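Long-range contacts in envelope glycoprotein (Thogoto virus, PDB 5XEA), which probably attaches the virus to its host-cell receptor and later induces fusion of the viral and host membranes: residues B[27-38]-B[242-252]; B[273-281]-B[412-420]. All coordinates share one frame; numbering follows the deposited sequence.

Contact 1. Residues B[27-38]-B[242-252]; sequences LYSATRYTTSAQ and YACYNFSKDEL. With NAG (2-acetamido-2-deoxy-beta-D-glucopyranose), chain F.
The antiparallel pairing of strands 27-35 and 243-247, inside a six-stranded antiparallel sheet of this gp64-family fusion protein, sets A30 against F247, T31 against N246, R32 against Y245 and Y33 against C244. T31 and N246 exchange two backbone bonds, T31 N to N246 O at 2.9 Å and N246 N to T31 O, and Y33 and C244 exchange another two, the straightest being Y33 N to C244 O (171° at the hydrogen). The hydrogen-bonded ladder gives way beyond T31 to a weak S248 N to S29 O bond.

One face carries A30, R32, Y245 and F247. The A30 methyl lies over the F247 ring, CB 3.9 Å from its centroid in a CH-pi contact, while Y28 CB meets the edge of the same ring. R32 and Y245 run side by side in the same direction, R32 CD 3.5 Å from Y245 CE1; R32 swings its CG anti to the backbone N (chi1 -174°) and bends at chi3, and its guanidinium forms salt bridges with E200 and D226. The Y245 hydroxyl bonds D226 as well, so one carboxylate serves both side chains.

The other face carries T31, Y33, C244, in a disulfide with C239, and N246, whose ND2 is bonded covalently to C1 of an N-linked NAG. At one end, the Q38 amide crosses the Y242 ring, planes 41° apart, with Q38 OE1 3.0 Å from Y242 CD2 over one face. At the other, L252 CD1 sits over the centre of the Y28 ring, and the extended E251 side chain takes S29 N on the syn side of OE1, at 2.9 Å.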
loop_
_atom_site.group_PDB
_atom_site.type_symbol
_atom_site.label_atom_id
_atom_site.label_comp_id
_atom_site.label_asym_id
_atom_site.label_seq_id
_atom_site.Cartn_x
_atom_site.Cartn_y
_atom_site.Cartn_z
ATOM N N LEU B 27 -27.976 10.388 8.075
ATOM C CA LEU B 27 -27.389 10.447 9.406
ATOM C C LEU B 27 -27.954 9.250 10.159
ATOM O O LEU B 27 -29.117 9.258 10.573
ATOM C CB LEU B 27 -27.698 11.759 10.111
ATOM C CG LEU B 27 -26.436 12.546 10.464
ATOM C CD1 LEU B 27 -25.713 12.955 9.191
ATOM C CD2 LEU B 27 -26.761 13.758 11.321
ATOM N N TYR B 28 -27.139 8.208 10.298
ATOM C CA TYR B 28 -27.555 6.990 10.977
ATOM C C TYR B 28 -27.221 7.068 12.460
ATOM O O TYR B 28 -26.136 7.510 12.849
ATOM C CB TYR B 28 -26.879 5.765 10.361
ATOM C CG TYR B 28 -27.499 5.303 9.067
ATOM C CD1 TYR B 28 -28.782 5.695 8.710
ATOM C CD2 TYR B 28 -26.804 4.469 8.201
ATOM C CE1 TYR B 28 -29.358 5.269 7.520
ATOM C CE2 TYR B 28 -27.369 4.037 7.012
ATOM C CZ TYR B 28 -28.644 4.440 6.676
ATOM O OH TYR B 28 -29.208 4.010 5.495
ATOM N N SER B 29 -28.168 6.646 13.287
ATOM C CA SER B 29 -27.904 6.494 14.703
ATOM C C SER B 29 -27.256 5.141 14.950
ATOM O O SER B 29 -27.653 4.125 14.370
ATOM C CB SER B 29 -29.191 6.627 15.514
ATOM O OG SER B 29 -29.509 7.991 15.730
ATOM N N ALA B 30 -26.245 5.135 15.809
ATOM C CA ALA B 30 -25.575 3.891 16.144
ATOM C C ALA B 30 -24.953 4.001 17.523
ATOM O O ALA B 30 -24.639 5.092 18.008
ATOM C CB ALA B 30 -24.501 3.528 15.109
ATOM N N THR B 31 -24.794 2.843 18.151
ATOM C CA THR B 31 -23.971 2.714 19.340
ATOM C C THR B 31 -22.546 2.422 18.886
ATOM O O THR B 31 -22.304 1.447 18.168
ATOM C CB THR B 31 -24.488 1.601 20.250
ATOM O OG1 THR B 31 -25.872 1.825 20.552
ATOM C CG2 THR B 31 -23.697 1.576 21.542
ATOM N N ARG B 32 -21.617 3.280 19.279
ATOM C CA ARG B 32 -20.222 3.143 18.912
ATOM C C ARG B 32 -19.414 2.741 20.135
ATOM O O ARG B 32 -19.576 3.323 21.212
ATOM C CB ARG B 32 -19.680 4.442 18.332
ATOM C CG ARG B 32 -18.285 4.296 17.803
ATOM C CD ARG B 32 -17.794 5.584 17.244
ATOM N NE ARG B 32 -17.443 6.504 18.306
ATOM C CZ ARG B 32 -17.275 7.802 18.116
ATOM N NH1 ARG B 32 -17.442 8.317 16.905
ATOM N NH2 ARG B 32 -16.950 8.587 19.132
ATOM N N TYR B 33 -18.539 1.757 19.960
ATOM C CA TYR B 33 -17.614 1.312 20.995
ATOM C C TYR B 33 -16.192 1.578 20.523
ATOM O O TYR B 33 -15.781 1.065 19.478
ATOM C CB TYR B 33 -17.797 -0.172 21.291
ATOM C CG TYR B 33 -19.184 -0.568 21.719
ATOM C CD1 TYR B 33 -19.528 -0.624 23.068
ATOM C CD2 TYR B 33 -20.149 -0.907 20.780
ATOM C CE1 TYR B 33 -20.808 -0.997 23.469
ATOM C CE2 TYR B 33 -21.422 -1.284 21.167
ATOM C CZ TYR B 33 -21.748 -1.327 22.514
ATOM O OH TYR B 33 -23.017 -1.701 22.896
ATOM N N THR B 34 -15.454 2.390 21.276
ATOM C CA THR B 34 -14.056 2.686 21.001
ATOM C C THR B 34 -13.237 2.469 22.271
ATOM O O THR B 34 -13.772 2.135 23.330
ATOM C CB THR B 34 -13.866 4.116 20.485
ATOM O OG1 THR B 34 -14.335 5.041 21.475
ATOM C CG2 THR B 34 -14.611 4.325 19.172
ATOM N N THR B 35 -11.925 2.679 22.161
ATOM C CA THR B 35 -10.995 2.421 23.249
ATOM C C THR B 35 -10.253 3.696 23.634
ATOM O O THR B 35 -10.068 4.612 22.823
ATOM C CB THR B 35 -9.968 1.314 22.889
ATOM O OG1 THR B 35 -9.344 1.611 21.635
ATOM C CG2 THR B 35 -10.637 -0.047 22.802
ATOM N N SER B 36 -9.819 3.723 24.898
ATOM C CA SER B 36 -9.031 4.841 25.409
ATOM C C SER B 36 -7.717 5.003 24.649
ATOM O O SER B 36 -7.315 6.127 24.326
ATOM C CB SER B 36 -8.754 4.641 26.901
ATOM O OG SER B 36 -9.591 3.632 27.456
ATOM N N ALA B 37 -7.030 3.900 24.364
ATOM C CA ALA B 37 -5.752 3.927 23.664
ATOM C C ALA B 37 -5.825 3.082 22.396
ATOM O O ALA B 37 -6.772 2.324 22.173
ATOM C CB ALA B 37 -4.622 3.439 24.574
ATOM N N GLN B 38 -4.810 3.228 21.545
ATOM C CA GLN B 38 -4.759 2.520 20.270
ATOM C C GLN B 38 -3.692 1.418 20.229
ATOM O O GLN B 38 -3.340 0.950 19.138
ATOM C CB GLN B 38 -4.537 3.515 19.131
ATOM C CG GLN B 38 -5.524 4.676 19.138
ATOM C CD GLN B 38 -6.271 4.823 17.825
ATOM O OE1 GLN B 38 -7.448 4.467 17.723
ATOM N NE2 GLN B 38 -5.593 5.353 16.813
ATOM N N TYR B 242 -10.291 0.042 15.215
ATOM C CA TYR B 242 -10.456 0.283 16.650
ATOM C C TYR B 242 -11.892 0.566 17.086
ATOM O O TYR B 242 -12.088 0.911 18.253
ATOM C CB TYR B 242 -9.592 1.467 17.100
ATOM C CG TYR B 242 -8.136 1.327 16.778
ATOM C CD1 TYR B 242 -7.334 0.404 17.457
ATOM C CD2 TYR B 242 -7.550 2.122 15.803
ATOM C CE1 TYR B 242 -5.971 0.272 17.160
ATOM C CE2 TYR B 242 -6.205 2.004 15.500
ATOM C CZ TYR B 242 -5.420 1.081 16.176
ATOM O OH TYR B 242 -4.088 0.993 15.851
ATOM N N ALA B 243 -12.893 0.470 16.211
ATOM C CA ALA B 243 -14.257 0.856 16.560
ATOM C C ALA B 243 -15.240 -0.228 16.145
ATOM O O ALA B 243 -15.102 -0.827 15.071
ATOM C CB ALA B 243 -14.654 2.177 15.892
ATOM N N CYS B 244 -16.222 -0.491 17.003
ATOM C CA CYS B 244 -17.364 -1.311 16.632
ATOM C C CYS B 244 -18.630 -0.468 16.675
ATOM O O CYS B 244 -18.753 0.459 17.479
ATOM C CB CYS B 244 -17.527 -2.521 17.537
ATOM S SG CYS B 244 -16.266 -3.798 17.244
ATOM N N TYR B 245 -19.567 -0.804 15.799
ATOM C CA TYR B 245 -20.813 -0.072 15.657
ATOM C C TYR B 245 -21.982 -1.037 15.745
ATOM O O TYR B 245 -21.890 -2.199 15.333
ATOM C CB TYR B 245 -20.880 0.697 14.327
ATOM C CG TYR B 245 -19.789 1.722 14.165
ATOM C CD1 TYR B 245 -19.986 3.041 14.536
ATOM C CD2 TYR B 245 -18.548 1.365 13.645
ATOM C CE1 TYR B 245 -18.981 3.980 14.392
ATOM C CE2 TYR B 245 -17.541 2.301 13.495
ATOM C CZ TYR B 245 -17.765 3.601 13.869
ATOM O OH TYR B 245 -16.768 4.527 13.726
ATOM N N ASN B 246 -23.081 -0.543 16.313
ATOM C CA ASN B 246 -24.367 -1.232 16.285
ATOM C C ASN B 246 -25.378 -0.211 15.766
ATOM O O ASN B 246 -25.788 0.696 16.499
ATOM C CB ASN B 246 -24.754 -1.773 17.655
ATOM C CG ASN B 246 -26.019 -2.597 17.615
ATOM O OD1 ASN B 246 -26.283 -3.303 16.644
ATOM N ND2 ASN B 246 -26.813 -2.510 18.671
ATOM N N PHE B 247 -25.728 -0.336 14.487
ATOM C CA PHE B 247 -26.671 0.556 13.830
ATOM C C PHE B 247 -28.086 0.053 14.072
ATOM O O PHE B 247 -28.351 -1.150 13.951
ATOM C CB PHE B 247 -26.407 0.619 12.322
ATOM C CG PHE B 247 -25.154 1.351 11.945
ATOM C CD1 PHE B 247 -25.197 2.686 11.582
ATOM C CD2 PHE B 247 -23.931 0.699 11.934
ATOM C CE1 PHE B 247 -24.049 3.362 11.227
ATOM C CE2 PHE B 247 -22.781 1.371 11.577
ATOM C CZ PHE B 247 -22.840 2.709 11.228
ATOM N N SER B 248 -28.990 0.971 14.405
ATOM C CA SER B 248 -30.407 0.626 14.450
ATOM C C SER B 248 -30.833 0.085 13.095
ATOM O O SER B 248 -30.623 0.736 12.065
ATOM C CB SER B 248 -31.243 1.848 14.828
ATOM O OG SER B 248 -32.582 1.474 15.096
ATOM N N LYS B 249 -31.405 -1.118 13.088
ATOM C CA LYS B 249 -31.667 -1.777 11.818
ATOM C C LYS B 249 -33.001 -1.373 11.206
ATOM O O LYS B 249 -33.187 -1.555 10.000
ATOM C CB LYS B 249 -31.591 -3.300 11.979
ATOM C CG LYS B 249 -32.831 -3.953 12.545
ATOM C CD LYS B 249 -32.691 -5.470 12.535
ATOM C CE LYS B 249 -33.807 -6.125 13.338
ATOM N NZ LYS B 249 -33.730 -5.787 14.791
ATOM N N ASP B 250 -33.924 -0.817 11.991
ATOM C CA ASP B 250 -35.131 -0.220 11.419
ATOM C C ASP B 250 -34.884 1.199 10.923
ATOM O O ASP B 250 -35.738 2.080 11.049
ATOM C CB ASP B 250 -36.274 -0.259 12.434
ATOM C CG ASP B 250 -35.949 0.469 13.734
ATOM O OD1 ASP B 250 -35.095 1.382 13.740
ATOM O OD2 ASP B 250 -36.574 0.130 14.762
ATOM N N GLU B 251 -33.704 1.429 10.354
ATOM C CA GLU B 251 -33.257 2.748 9.939
ATOM C C GLU B 251 -32.426 2.593 8.671
ATOM O O GLU B 251 -32.362 3.502 7.837
ATOM C CB GLU B 251 -32.451 3.399 11.064
ATOM C CG GLU B 251 -32.130 4.864 10.875
ATOM C CD GLU B 251 -31.188 5.383 11.949
ATOM O OE1 GLU B 251 -30.034 4.905 12.012
ATOM O OE2 GLU B 251 -31.603 6.255 12.738
ATOM N N LEU B 252 -31.802 1.426 8.523
ATOM C CA LEU B 252 -31.009 1.088 7.346
ATOM C C LEU B 252 -31.899 0.592 6.208
ATOM O O LEU B 252 -33.111 0.426 6.375
ATOM C CB LEU B 252 -29.961 0.024 7.697
ATOM C CG LEU B 252 -28.590 0.459 8.232
ATOM C CD1 LEU B 252 -28.708 1.538 9.298
ATOM C CD2 LEU B 252 -27.834 -0.745 8.782
HETATM C C1 NAG F . -28.050 -3.238 18.746
HETATM C C2 NAG F . -28.066 -4.201 19.933
HETATM C C3 NAG F . -29.431 -4.867 20.059
HETATM C C4 NAG F . -30.538 -3.819 20.112
HETATM C C5 NAG F . -30.419 -2.873 18.919
HETATM C C6 NAG F . -31.394 -1.722 18.982
HETATM C C7 NAG F . -26.181 -5.507 20.802
HETATM C C8 NAG F . -25.185 -6.587 20.510
HETATM N N2 NAG F . -27.026 -5.209 19.812
HETATM O O3 NAG F . -29.416 -5.670 21.234
HETATM O O4 NAG F . -31.824 -4.427 20.056
HETATM O O5 NAG F . -29.108 -2.296 18.881
HETATM O O6 NAG F . -30.997 -0.766 19.957
HETATM O O7 NAG F . -26.213 -4.926 21.881
#

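Contact 2. Residues B[273-281]-B[412-420]; sequences KSWTVVTAS and DFRGTVQSE
Q418 keeps CG anti to its carbonyl carbon (chi1 -46°) and then bends sharply at chi2 (87°), which folds its amide back across V277. Q418 NE2 donates to V277 O at 2.8 Å, in the carbonyl plane and on a lone pair, with the acceptor lying close to the amide's own plane. The same bend presses Q418 OE1 against V277 CB at 3.4 Å; this buried oxygen has no polar partner in the model. A second bond, V417 N to T276 O at 3.1 Å, is backbone to backbone, and T416 CA adds a CA-H...O contact to that oxygen.

The contact joins two irregular segments, each leading into a helix: S281 is the N-cap of helix 282-327, its OG bonded to D284 N, and E420 stands at the N-cap position of helix 421-437. It is buried in the trimer, where T279 packs on T279 of both neighbouring subunits.

V277 CG1 rests 3.9 Å from V417 CB. T276 places OG1 between its backbone N and carbonyl carbon (chi1 63°), within 3.5 Å of V417 CG2; that hydroxyl also shares a 2.6 Å hydrogen bond with S274 OG. The methyl of T276 approaches the R414 guanidinium, CG2 to NH2 3.8 Å. That guanidinium is hydrogen-bonded to N152 of its own chain and salt-bridged to D283 of the second subunit, whose D284 carboxylate accepts from the backbone N of both R414 and G415. T416 CG2 comes within 4.1 Å of T279 OG1.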
loop_
_atom_site.group_PDB
_atom_site.type_symbol
_atom_site.label_atom_id
_atom_site.label_comp_id
_atom_site.label_asym_id
_atom_site.label_seq_id
_atom_site.Cartn_x
_atom_site.Cartn_y
_atom_site.Cartn_z
ATOM N N LYS B 273 -6.263 -15.476 6.225
ATOM C CA LYS B 273 -5.480 -14.674 7.154
ATOM C C LYS B 273 -6.045 -13.260 7.248
ATOM O O LYS B 273 -6.592 -12.710 6.283
ATOM C CB LYS B 273 -4.008 -14.612 6.727
ATOM C CG LYS B 273 -3.299 -15.940 6.744
ATOM C CD LYS B 273 -1.853 -15.802 6.296
ATOM C CE LYS B 273 -1.228 -17.154 5.941
ATOM N NZ LYS B 273 -1.840 -18.295 6.691
ATOM N N SER B 274 -5.905 -12.665 8.428
ATOM C CA SER B 274 -6.169 -11.240 8.560
ATOM C C SER B 274 -5.373 -10.475 7.508
ATOM O O SER B 274 -4.206 -10.777 7.244
ATOM C CB SER B 274 -5.792 -10.751 9.960
ATOM O OG SER B 274 -5.797 -9.331 10.004
ATOM N N TRP B 275 -6.024 -9.493 6.889
ATOM C CA TRP B 275 -5.356 -8.622 5.936
ATOM C C TRP B 275 -4.285 -7.758 6.582
ATOM O O TRP B 275 -3.481 -7.155 5.863
ATOM C CB TRP B 275 -6.403 -7.736 5.249
ATOM C CG TRP B 275 -7.286 -8.498 4.297
ATOM C CD1 TRP B 275 -8.654 -8.577 4.324
ATOM C CD2 TRP B 275 -6.863 -9.267 3.160
ATOM N NE1 TRP B 275 -9.102 -9.353 3.274
ATOM C CE2 TRP B 275 -8.022 -9.785 2.548
ATOM C CE3 TRP B 275 -5.611 -9.554 2.590
ATOM C CZ2 TRP B 275 -7.972 -10.579 1.406
ATOM C CZ3 TRP B 275 -5.562 -10.356 1.451
ATOM C CH2 TRP B 275 -6.740 -10.854 0.872
ATOM N N THR B 276 -4.264 -7.662 7.917
ATOM C CA THR B 276 -3.218 -6.913 8.605
ATOM C C THR B 276 -1.848 -7.593 8.515
ATOM O O THR B 276 -0.849 -6.963 8.873
ATOM C CB THR B 276 -3.580 -6.719 10.081
ATOM O OG1 THR B 276 -3.652 -7.999 10.733
ATOM C CG2 THR B 276 -4.966 -5.947 10.257
ATOM N N VAL B 277 -1.765 -8.831 8.030
ATOM C CA VAL B 277 -0.465 -9.480 7.840
ATOM C C VAL B 277 -0.114 -9.676 6.374
ATOM O O VAL B 277 0.985 -10.150 6.078
ATOM C CB VAL B 277 -0.361 -10.824 8.599
ATOM C CG1 VAL B 277 -0.702 -10.645 10.067
ATOM C CG2 VAL B 277 -1.245 -11.893 7.957
ATOM N N VAL B 278 -0.986 -9.302 5.444
ATOM C CA VAL B 278 -0.698 -9.503 4.027
ATOM C C VAL B 278 -0.064 -8.228 3.474
ATOM O O VAL B 278 -0.655 -7.149 3.529
ATOM C CB VAL B 278 -1.961 -9.893 3.244
ATOM C CG1 VAL B 278 -1.597 -10.173 1.780
ATOM C CG2 VAL B 278 -2.623 -11.128 3.860
ATOM N N THR B 279 1.140 -8.362 2.927
ATOM C CA THR B 279 1.896 -7.231 2.410
ATOM C C THR B 279 1.292 -6.703 1.108
ATOM O O THR B 279 1.039 -7.483 0.187
ATOM C CB THR B 279 3.329 -7.676 2.138
ATOM O OG1 THR B 279 3.964 -8.040 3.369
ATOM C CG2 THR B 279 4.072 -6.563 1.454
ATOM N N ALA B 280 1.101 -5.380 1.006
ATOM C CA ALA B 280 0.641 -4.764 -0.239
ATOM C C ALA B 280 1.803 -4.580 -1.210
ATOM O O ALA B 280 2.910 -4.175 -0.825
ATOM C CB ALA B 280 -0.024 -3.406 0.025
ATOM N N SER B 281 1.554 -4.903 -2.471
ATOM C CA SER B 281 2.587 -4.763 -3.486
ATOM C C SER B 281 2.488 -3.393 -4.144
ATOM O O SER B 281 1.473 -2.695 -4.023
ATOM C CB SER B 281 2.458 -5.858 -4.539
ATOM O OG SER B 281 1.323 -5.638 -5.348
ATOM N N ASP B 412 -5.241 6.984 8.758
ATOM C CA ASP B 412 -4.059 6.475 9.459
ATOM C C ASP B 412 -3.719 5.080 8.958
ATOM O O ASP B 412 -4.600 4.234 8.780
ATOM C CB ASP B 412 -4.274 6.421 10.975
ATOM C CG ASP B 412 -4.320 7.807 11.624
ATOM O OD1 ASP B 412 -3.649 8.738 11.122
ATOM O OD2 ASP B 412 -5.033 7.964 12.640
ATOM N N PHE B 413 -2.443 4.843 8.716
ATOM C CA PHE B 413 -1.991 3.543 8.257
ATOM C C PHE B 413 -1.221 2.870 9.382
ATOM O O PHE B 413 -0.494 3.529 10.129
ATOM C CB PHE B 413 -1.139 3.682 6.999
ATOM C CG PHE B 413 -1.813 4.453 5.901
ATOM C CD1 PHE B 413 -3.016 4.008 5.366
ATOM C CD2 PHE B 413 -1.241 5.620 5.401
ATOM C CE1 PHE B 413 -3.644 4.721 4.350
ATOM C CE2 PHE B 413 -1.855 6.328 4.377
ATOM C CZ PHE B 413 -3.048 5.879 3.854
ATOM N N ARG B 414 -1.398 1.558 9.513
ATOM C CA ARG B 414 -0.831 0.843 10.642
ATOM C C ARG B 414 0.341 -0.064 10.279
ATOM O O ARG B 414 1.116 -0.395 11.173
ATOM C CB ARG B 414 -1.918 0.010 11.347
ATOM C CG ARG B 414 -3.114 0.861 11.869
ATOM C CD ARG B 414 -4.085 0.043 12.717
ATOM N NE ARG B 414 -4.809 -0.958 11.942
ATOM C CZ ARG B 414 -5.693 -1.786 12.472
ATOM N NH1 ARG B 414 -5.942 -1.706 13.761
ATOM N NH2 ARG B 414 -6.315 -2.689 11.728
ATOM N N GLY B 415 0.488 -0.461 9.016
ATOM C CA GLY B 415 1.538 -1.375 8.614
ATOM C C GLY B 415 1.192 -2.814 8.957
ATOM O O GLY B 415 0.216 -3.098 9.651
ATOM N N THR B 416 2.019 -3.754 8.473
ATOM C CA THR B 416 1.758 -5.144 8.793
ATOM C C THR B 416 2.126 -5.419 10.246
ATOM O O THR B 416 3.009 -4.779 10.827
ATOM C CB THR B 416 2.547 -6.113 7.879
ATOM O OG1 THR B 416 3.945 -5.833 7.984
ATOM C CG2 THR B 416 2.111 -6.002 6.430
ATOM N N VAL B 417 1.431 -6.400 10.823
ATOM C CA VAL B 417 1.741 -6.878 12.169
ATOM C C VAL B 417 3.216 -7.268 12.273
ATOM O O VAL B 417 3.917 -6.879 13.227
ATOM C CB VAL B 417 0.806 -8.052 12.530
ATOM C CG1 VAL B 417 1.148 -8.636 13.872
ATOM C CG2 VAL B 417 -0.662 -7.588 12.518
ATOM N N GLN B 418 3.721 -8.018 11.276
ATOM C CA GLN B 418 5.117 -8.470 11.313
ATOM C C GLN B 418 6.090 -7.305 11.344
ATOM O O GLN B 418 7.219 -7.475 11.801
ATOM C CB GLN B 418 5.475 -9.356 10.105
ATOM C CG GLN B 418 4.470 -10.440 9.764
ATOM C CD GLN B 418 3.354 -9.940 8.837
ATOM O OE1 GLN B 418 2.521 -9.143 9.245
ATOM N NE2 GLN B 418 3.336 -10.423 7.601
ATOM N N SER B 419 5.687 -6.132 10.845
ATOM C CA SER B 419 6.560 -4.965 10.876
ATOM C C SER B 419 6.741 -4.416 12.285
ATOM O O SER B 419 7.675 -3.643 12.517
ATOM C CB SER B 419 6.004 -3.841 9.989
ATOM O OG SER B 419 6.239 -4.062 8.615
ATOM N N GLU B 420 5.868 -4.771 13.220
ATOM C CA GLU B 420 5.946 -4.163 14.542
ATOM C C GLU B 420 7.127 -4.719 15.327
ATOM O O GLU B 420 7.456 -5.896 15.226
ATOM C CB GLU B 420 4.656 -4.401 15.304
ATOM C CG GLU B 420 3.465 -3.732 14.641
ATOM C CD GLU B 420 2.199 -4.107 15.327
ATOM O OE1 GLU B 420 1.720 -5.241 15.088
ATOM O OE2 GLU B 420 1.710 -3.277 16.119
#

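Contact 1 closes before contact 2 opens along the chain, and their centres are about 24 Å apart, yet the two meet directly. R414 of segment 412-420 reaches the Y242 ring of segment 242-252 in a cation-pi interaction, and Y242 OH packs 3.3 Å from R414 CD. Strand 133-156 runs alongside both: Y242 and R414 each touch F150. The settings differ, since no other subunit touches the segments of contact 1, whereas contact 2 meets both neighbouring copies. R414 thus connects the residue leading into strand 243-247 with the trimer interface. The NAG on N246 belongs to contact 1; another bound NAG lies about 9 Å from the V277 side chain in contact 2.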